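Local atomic coordinates of cysteine S-methyltransferase NleE (Escherichia coli O157:H7, PDB entry 4R29), a protein that probably methylates a zinc-finger cysteine of host TAB2 and TAB3 with S-adenosylmethionine, thereby blocking NF-kappa-B activation. Residues E56-Q59 against E60-V63; P120-H123 against A124-L128; R196-G199 against E200-S203. The protein carries 1 engineered substitution. One frame throughout, in Å; residues are numbered along the deposited sequence.

Interaction 1: E56-Q59 against E60-V63; sequences ELKQ and EEFV
L57 lays its CD1 methyl obliquely against the F62 ring, 3.5 Å from CE2 of F62, while its CB stands farther back from CD2 of the same ring. F62 has CG anti to the backbone N (chi1 -173°), which sets its CD2-CE2 side beside the L57 methyl. The neighbouring K58 runs its aliphatic stem past E61: CB of K58 is 3.5 Å from OE1 of E61, and CD of K58 comes equally near that oxygen. The two charged ends do not touch, NZ of K58 remaining 5.0 Å from OE1 of E61, and the ammonium is instead bonded to the carbonyl O of K44. These contacts mark a strand-to-helix junction: strand 56-57, paired with strand 47-48 in a small antiparallel sheet, runs into helix 59-76, with K58 as the N-cap residue. The first turn is of the wide, pi type. O of K58 receives N of V63 at 3.0 Å, in a nearly straight bond (163° at the hydrogen), and also N of F62 at 3.1 Å, whose donor sits above the carbonyl plane and is less well aligned (138°). Q59 and V63 lie side by side, pointing the same way, the amide NE2 of Q59 lying 3.9 Å from CG2 of V63. OE2 of E60 forms a salt bridge with R68, farther along the same helix.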
loop_
_atom_site.group_PDB
_atom_site.type_symbol
_atom_site.label_atom_id
_atom_site.label_comp_id
_atom_site.label_asym_id
_atom_site.label_seq_id
_atom_site.Cartn_x
_atom_site.Cartn_y
_atom_site.Cartn_z
ATOM N N GLU A 56 -24.621 2.615 5.255
ATOM C CA GLU A 56 -24.670 3.882 4.552
ATOM C C GLU A 56 -23.262 4.458 4.482
ATOM O O GLU A 56 -22.516 4.390 5.457
ATOM C CB GLU A 56 -25.567 4.867 5.308
ATOM C CG GLU A 56 -26.534 5.645 4.437
ATOM C CD GLU A 56 -27.706 4.797 3.983
ATOM O OE1 GLU A 56 -28.772 4.873 4.635
ATOM O OE2 GLU A 56 -27.556 4.057 2.982
ATOM N N LEU A 57 -22.896 5.022 3.336
ATOM C CA LEU A 57 -21.675 5.808 3.254
ATOM C C LEU A 57 -21.980 7.204 3.766
ATOM O O LEU A 57 -22.900 7.858 3.280
ATOM C CB LEU A 57 -21.171 5.894 1.813
ATOM C CG LEU A 57 -20.908 4.584 1.072
ATOM C CD1 LEU A 57 -20.342 4.901 -0.298
ATOM C CD2 LEU A 57 -19.966 3.654 1.853
ATOM N N LYS A 58 -21.220 7.663 4.751
ATOM C CA LYS A 58 -21.393 9.022 5.253
ATOM C C LYS A 58 -21.178 10.049 4.146
ATOM O O LYS A 58 -20.253 9.930 3.332
ATOM C CB LYS A 58 -20.455 9.282 6.431
ATOM C CG LYS A 58 -20.643 8.277 7.544
ATOM C CD LYS A 58 -19.896 8.659 8.803
ATOM C CE LYS A 58 -20.133 7.615 9.883
ATOM N NZ LYS A 58 -19.599 8.061 11.194
ATOM N N GLN A 59 -22.047 11.052 4.113
ATOM C CA GLN A 59 -21.995 12.062 3.065
ATOM C C GLN A 59 -20.796 12.990 3.214
ATOM O O GLN A 59 -20.201 13.393 2.217
ATOM C CB GLN A 59 -23.297 12.864 3.003
ATOM C CG GLN A 59 -24.384 12.209 2.154
ATOM C CD GLN A 59 -24.160 12.398 0.651
ATOM O OE1 GLN A 59 -23.714 13.464 0.204
ATOM N NE2 GLN A 59 -24.471 11.361 -0.133
ATOM N N GLU A 60 -20.430 13.322 4.445
ATOM C CA GLU A 60 -19.287 14.204 4.641
ATOM C C GLU A 60 -17.964 13.440 4.704
ATOM O O GLU A 60 -17.029 13.748 3.959
ATOM C CB GLU A 60 -19.453 15.076 5.885
ATOM C CG GLU A 60 -18.243 15.961 6.160
ATOM C CD GLU A 60 -17.893 16.847 4.968
ATOM O OE1 GLU A 60 -18.683 16.876 3.996
ATOM O OE2 GLU A 60 -16.837 17.514 5.002
ATOM N N GLU A 61 -17.902 12.449 5.593
ATOM C CA GLU A 61 -16.681 11.677 5.835
ATOM C C GLU A 61 -16.259 10.765 4.671
ATOM O O GLU A 61 -15.070 10.578 4.424
ATOM C CB GLU A 61 -16.793 10.859 7.133
ATOM C CG GLU A 61 -16.786 11.685 8.426
ATOM C CD GLU A 61 -18.097 12.427 8.672
ATOM O OE1 GLU A 61 -19.158 11.989 8.160
ATOM O OE2 GLU A 61 -18.059 13.454 9.379
ATOM N N PHE A 62 -17.215 10.180 3.966
ATOM C CA PHE A 62 -16.843 9.421 2.777
ATOM C C PHE A 62 -17.026 10.205 1.469
ATOM O O PHE A 62 -16.045 10.594 0.833
ATOM C CB PHE A 62 -17.585 8.090 2.691
ATOM C CG PHE A 62 -17.100 7.213 1.566
ATOM C CD1 PHE A 62 -16.014 6.371 1.749
ATOM C CD2 PHE A 62 -17.711 7.252 0.318
ATOM C CE1 PHE A 62 -15.561 5.565 0.717
ATOM C CE2 PHE A 62 -17.256 6.453 -0.718
ATOM C CZ PHE A 62 -16.183 5.607 -0.516
ATOM N N VAL A 63 -18.279 10.426 1.077
ATOM C CA VAL A 63 -18.594 11.044 -0.213
ATOM C C VAL A 63 -17.873 12.375 -0.430
ATOM O O VAL A 63 -17.144 12.534 -1.405
ATOM C CB VAL A 63 -20.111 11.248 -0.398
ATOM C CG1 VAL A 63 -20.386 12.013 -1.692
ATOM C CG2 VAL A 63 -20.839 9.909 -0.404
#

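Interaction 2: P120-H123 against A124-L128; sequences PDLH and ALCEL
E127 reaches back along the chain to H123. Its CB leads to CG, which lies 3.5 Å from O of H123; CD follows at 3.9 Å from the same oxygen. With the chain extended beyond CG (chi2 -180°), the carboxylate is carried past that carbonyl, and a water spans the remaining distance, donating to O of H123 at 2.9 Å and to OE2 of E127 at 3.1 Å. OE2 also forms a salt bridge with K66 of helix 59-76. Within helix 120-125 the backbone bonds are regular: A124 N to P120 O at 2.9 Å and L125 N to D121 O at 2.8 Å. C126 N makes only a weak bond to O of L122 (3.3 Å), and C126 already belongs to a type I turn from L125 to L128. In the Rossmann-like fold this short helix is packed between strand 145-151, met by L122 and L125, and helix 59-76, met by A124, with helices 22-26 and 95-103 also against it. OD1 of D121 forms a salt bridge with R69, and ND1 of H123 bonds to O of N119. The lysine and the water on OE2 would both favour a charged E127 carboxylate, and the water ties that charge to the H123 carbonyl.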
loop_
_atom_site.group_PDB
_atom_site.type_symbol
_atom_site.label_atom_id
_atom_site.label_comp_id
_atom_site.label_asym_id
_atom_site.label_seq_id
_atom_site.Cartn_x
_atom_site.Cartn_y
_atom_site.Cartn_z
ATOM N N PRO A 120 -11.247 6.896 2.016
ATOM C CA PRO A 120 -11.539 7.792 0.894
ATOM C C PRO A 120 -10.390 7.956 -0.104
ATOM O O PRO A 120 -10.660 7.959 -1.297
ATOM C CB PRO A 120 -11.852 9.120 1.588
ATOM C CG PRO A 120 -12.424 8.702 2.887
ATOM C CD PRO A 120 -11.615 7.507 3.302
ATOM N N ASP A 121 -9.152 8.096 0.369
ATOM C CA ASP A 121 -7.996 8.219 -0.521
ATOM C C ASP A 121 -7.859 6.987 -1.411
ATOM O O ASP A 121 -7.552 7.087 -2.588
ATOM C CB ASP A 121 -6.704 8.372 0.290
ATOM C CG ASP A 121 -6.498 9.772 0.800
ATOM O OD1 ASP A 121 -7.362 10.634 0.559
ATOM O OD2 ASP A 121 -5.463 10.014 1.444
ATOM N N LEU A 122 -8.046 5.816 -0.817
ATOM C CA LEU A 122 -7.891 4.573 -1.546
ATOM C C LEU A 122 -8.904 4.554 -2.698
ATOM O O LEU A 122 -8.578 4.163 -3.817
ATOM C CB LEU A 122 -8.077 3.368 -0.603
ATOM C CG LEU A 122 -8.189 1.989 -1.270
ATOM C CD1 LEU A 122 -6.956 1.703 -2.163
ATOM C CD2 LEU A 122 -8.449 0.832 -0.257
ATOM N N HIS A 123 -10.134 4.980 -2.417
ATOM C CA HIS A 123 -11.165 4.993 -3.450
ATOM C C HIS A 123 -10.872 6.027 -4.537
ATOM O O HIS A 123 -11.047 5.751 -5.717
ATOM C CB HIS A 123 -12.563 5.157 -2.835
ATOM C CG HIS A 123 -13.051 3.912 -2.169
ATOM N ND1 HIS A 123 -12.587 3.496 -0.936
ATOM C CD2 HIS A 123 -13.901 2.946 -2.593
ATOM C CE1 HIS A 123 -13.150 2.343 -0.622
ATOM N NE2 HIS A 123 -13.952 1.988 -1.605
ATOM N N ALA A 124 -10.406 7.205 -4.132
ATOM C CA ALA A 124 -10.040 8.254 -5.085
ATOM C C ALA A 124 -8.879 7.813 -5.986
ATOM O O ALA A 124 -8.865 8.102 -7.194
ATOM C CB ALA A 124 -9.692 9.562 -4.350
ATOM N N LEU A 125 -7.909 7.122 -5.383
ATOM C CA LEU A 125 -6.706 6.665 -6.072
ATOM C C LEU A 125 -7.049 5.766 -7.258
ATOM O O LEU A 125 -6.421 5.846 -8.327
ATOM C CB LEU A 125 -5.850 5.848 -5.105
ATOM C CG LEU A 125 -4.520 6.379 -4.613
ATOM C CD1 LEU A 125 -3.724 5.172 -4.124
ATOM C CD2 LEU A 125 -3.751 7.124 -5.714
ATOM N N CYS A 126 -8.027 4.892 -7.034
ATOM C CA CYS A 126 -8.471 3.909 -8.014
ATOM C C CYS A 126 -9.218 4.491 -9.208
ATOM O O CYS A 126 -9.472 3.781 -10.190
ATOM C CB CYS A 126 -9.353 2.875 -7.329
ATOM S SG CYS A 126 -8.407 1.750 -6.311
ATOM N N GLU A 127 -9.565 5.775 -9.125
ATOM C CA GLU A 127 -10.267 6.436 -10.216
ATOM C C GLU A 127 -9.357 7.272 -11.132
ATOM O O GLU A 127 -9.845 7.950 -12.026
ATOM C CB GLU A 127 -11.442 7.272 -9.678
ATOM C CG GLU A 127 -12.422 6.467 -8.808
ATOM C CD GLU A 127 -13.598 7.307 -8.273
ATOM O OE1 GLU A 127 -13.514 8.557 -8.282
ATOM O OE2 GLU A 127 -14.610 6.711 -7.836
ATOM N N LEU A 128 -8.046 7.210 -10.922
ATOM C CA LEU A 128 -7.092 7.934 -11.771
ATOM C C LEU A 128 -6.654 7.118 -12.990
ATOM O O LEU A 128 -6.514 5.900 -12.907
ATOM C CB LEU A 128 -5.861 8.331 -10.957
ATOM C CG LEU A 128 -6.088 9.304 -9.799
ATOM C CD1 LEU A 128 -4.896 9.289 -8.843
ATOM C CD2 LEU A 128 -6.387 10.731 -10.313
HETATM O O HOH W 1 -13.202 4.173 -6.773
#

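Interaction 3: R196-G199 against E200-S203; sequences REMG and EIFS. With SAM (S-adenosylmethionine), chain E.
M198 and F202 carry the apolar part, lying side by side and pointing the same way. The bends at chi2 and chi3 of M198 bring its CE methyl to 3.7 Å from CD1 of I201 and 4.0 Å from CE2 of F202. S-adenosylmethionine packs on M198 and F202: its CB lies over one face of the F202 ring, offset toward the rim, its carboxylate O is 3.4 Å from CD1 of F202, and its O4' meets CB of M198. G199, without a side chain, lets adenine C8 come to 3.7 Å from its CA. M198, G199 and F202 line the cofactor pocket at the C-terminal end of helix 186-201, where S203, with positive phi, closes the last turn in a Schellman motif. Among the backbone bonds, N of F202 meets O of M198 at 2.9 Å, nearly along the C=O axis. The cofactor-binding R107 bonds to O of F202. R196 and E200 cross, OE2 of E200 against CG of R196; a water links their charged ends, accepting from NH1 of R196 (2.8 Å, in the guanidinium plane) and donating to OE2 of E200 (2.6 Å). Guanidinium and carboxylate planes are 65° apart; R196 also salt-bridges D210.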
loop_
_atom_site.group_PDB
_atom_site.type_symbol
_atom_site.label_atom_id
_atom_site.label_comp_id
_atom_site.label_asym_id
_atom_site.label_seq_id
_atom_site.Cartn_x
_atom_site.Cartn_y
_atom_site.Cartn_z
ATOM N N ARG A 196 17.141 -4.639 0.914
ATOM C CA ARG A 196 17.823 -3.978 -0.201
ATOM C C ARG A 196 17.023 -4.135 -1.483
ATOM O O ARG A 196 16.850 -3.183 -2.251
ATOM C CB ARG A 196 19.245 -4.520 -0.404
ATOM C CG ARG A 196 19.934 -3.939 -1.643
ATOM C CD ARG A 196 21.433 -4.263 -1.711
ATOM N NE ARG A 196 22.179 -3.765 -0.560
ATOM C CZ ARG A 196 22.695 -2.541 -0.448
ATOM N NH1 ARG A 196 22.539 -1.642 -1.414
ATOM N NH2 ARG A 196 23.363 -2.206 0.649
ATOM N N GLU A 197 16.523 -5.342 -1.705
ATOM C CA GLU A 197 15.666 -5.598 -2.850
ATOM C C GLU A 197 14.386 -4.729 -2.829
ATOM O O GLU A 197 13.990 -4.182 -3.855
ATOM C CB GLU A 197 15.353 -7.097 -2.949
ATOM C CG GLU A 197 16.589 -7.963 -3.182
ATOM C CD GLU A 197 17.405 -8.275 -1.906
ATOM O OE1 GLU A 197 17.105 -7.770 -0.796
ATOM O OE2 GLU A 197 18.365 -9.066 -2.024
ATOM N N MET A 198 13.758 -4.579 -1.666
ATOM C CA MET A 198 12.631 -3.646 -1.535
ATOM C C MET A 198 13.024 -2.206 -1.828
ATOM O O MET A 198 12.311 -1.505 -2.531
ATOM C CB MET A 198 12.062 -3.663 -0.128
ATOM C CG MET A 198 11.759 -5.018 0.406
ATOM S SD MET A 198 10.005 -5.164 0.676
ATOM C CE MET A 198 9.555 -5.017 -1.055
ATOM N N GLY A 199 14.127 -1.750 -1.239
ATOM C CA GLY A 199 14.572 -0.386 -1.440
ATOM C C GLY A 199 14.671 -0.066 -2.924
ATOM O O GLY A 199 14.203 0.979 -3.400
ATOM N N GLU A 200 15.258 -0.999 -3.662
ATOM C CA GLU A 200 15.427 -0.864 -5.100
ATOM C C GLU A 200 14.096 -0.731 -5.835
ATOM O O GLU A 200 13.918 0.178 -6.639
ATOM C CB GLU A 200 16.273 -2.023 -5.633
ATOM C CG GLU A 200 17.694 -1.975 -5.067
ATOM C CD GLU A 200 18.546 -3.187 -5.418
ATOM O OE1 GLU A 200 18.021 -4.177 -5.950
ATOM O OE2 GLU A 200 19.759 -3.146 -5.147
ATOM N N ILE A 201 13.148 -1.617 -5.547
ATOM C CA ILE A 201 11.882 -1.556 -6.272
ATOM C C ILE A 201 11.049 -0.340 -5.848
ATOM O O ILE A 201 10.232 0.139 -6.615
ATOM C CB ILE A 201 11.076 -2.890 -6.225
ATOM C CG1 ILE A 201 10.720 -3.288 -4.790
ATOM C CG2 ILE A 201 11.855 -4.024 -6.928
ATOM C CD1 ILE A 201 9.703 -4.455 -4.711
ATOM N N PHE A 202 11.291 0.179 -4.644
ATOM C CA PHE A 202 10.633 1.407 -4.228
ATOM C C PHE A 202 11.351 2.656 -4.739
ATOM O O PHE A 202 10.937 3.762 -4.428
ATOM C CB PHE A 202 10.497 1.482 -2.698
ATOM C CG PHE A 202 9.446 0.556 -2.121
ATOM C CD1 PHE A 202 8.145 0.567 -2.602
ATOM C CD2 PHE A 202 9.769 -0.320 -1.087
ATOM C CE1 PHE A 202 7.182 -0.272 -2.058
ATOM C CE2 PHE A 202 8.810 -1.161 -0.542
ATOM C CZ PHE A 202 7.517 -1.138 -1.034
ATOM N N SER A 203 12.420 2.478 -5.513
ATOM C CA SER A 203 13.139 3.615 -6.109
ATOM C C SER A 203 13.866 4.504 -5.103
ATOM O O SER A 203 14.119 5.652 -5.388
ATOM C CB SER A 203 12.192 4.508 -6.918
ATOM O OG SER A 203 11.594 3.797 -7.975
HETATM N N SAM E . 5.377 3.430 1.871
HETATM C CA SAM E . 6.683 3.022 1.352
HETATM C C SAM E . 6.797 3.273 -0.147
HETATM O O SAM E . 7.915 3.361 -0.666
HETATM O OXT SAM E . 5.779 3.361 -0.855
HETATM C CB SAM E . 6.973 1.546 1.605
HETATM C CG SAM E . 7.270 1.199 3.056
HETATM S SD SAM E . 8.115 -0.401 3.268
HETATM C CE SAM E . 8.264 -0.308 5.071
HETATM C "C5'" SAM E . 9.805 0.093 2.852
HETATM C "C4'" SAM E . 10.740 -1.112 2.900
HETATM O "O4'" SAM E . 11.892 -0.868 2.113
HETATM C "C3'" SAM E . 11.216 -1.418 4.317
HETATM O "O3'" SAM E . 10.389 -2.376 4.949
HETATM C "C2'" SAM E . 12.624 -1.933 4.110
HETATM O "O2'" SAM E . 12.529 -3.325 4.020
HETATM C "C1'" SAM E . 13.046 -1.403 2.741
HETATM N N9 SAM E . 14.005 -0.283 2.802
HETATM C C8 SAM E . 15.211 -0.225 2.158
HETATM N N7 SAM E . 15.794 0.961 2.411
HETATM C C5 SAM E . 14.967 1.671 3.209
HETATM C C6 SAM E . 15.074 2.939 3.761
HETATM N N6 SAM E . 16.153 3.680 3.527
HETATM N N1 SAM E . 14.056 3.416 4.552
HETATM C C2 SAM E . 12.933 2.641 4.782
HETATM N N3 SAM E . 12.828 1.380 4.229
HETATM C C4 SAM E . 13.831 0.903 3.451
HETATM O O HOH W 2 21.530 -1.568 -4.018
#

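How the interactions relate
Interactions 1 and 2 adjoin, their centres 14 Å apart: the rings of F62 and H123 meet edge-to-face, CZ of F62 lying 3.9 Å from CG of H123, and the backbone O of E61 lies 3.6 Å from CG of P120. Helix 59-76, begun in interaction 1, goes on to supply K66 and R69 to interaction 2. Interaction 3 is on the opposite side of the chain's centre, about 37 Å from interaction 1 and 24 Å from interaction 2, centre to centre. It alone touches S-adenosylmethionine. Interaction 2 stands between, with the side chain of L125 about 10 Å from the cofactor and about 8 Å from that of S98, which binds it.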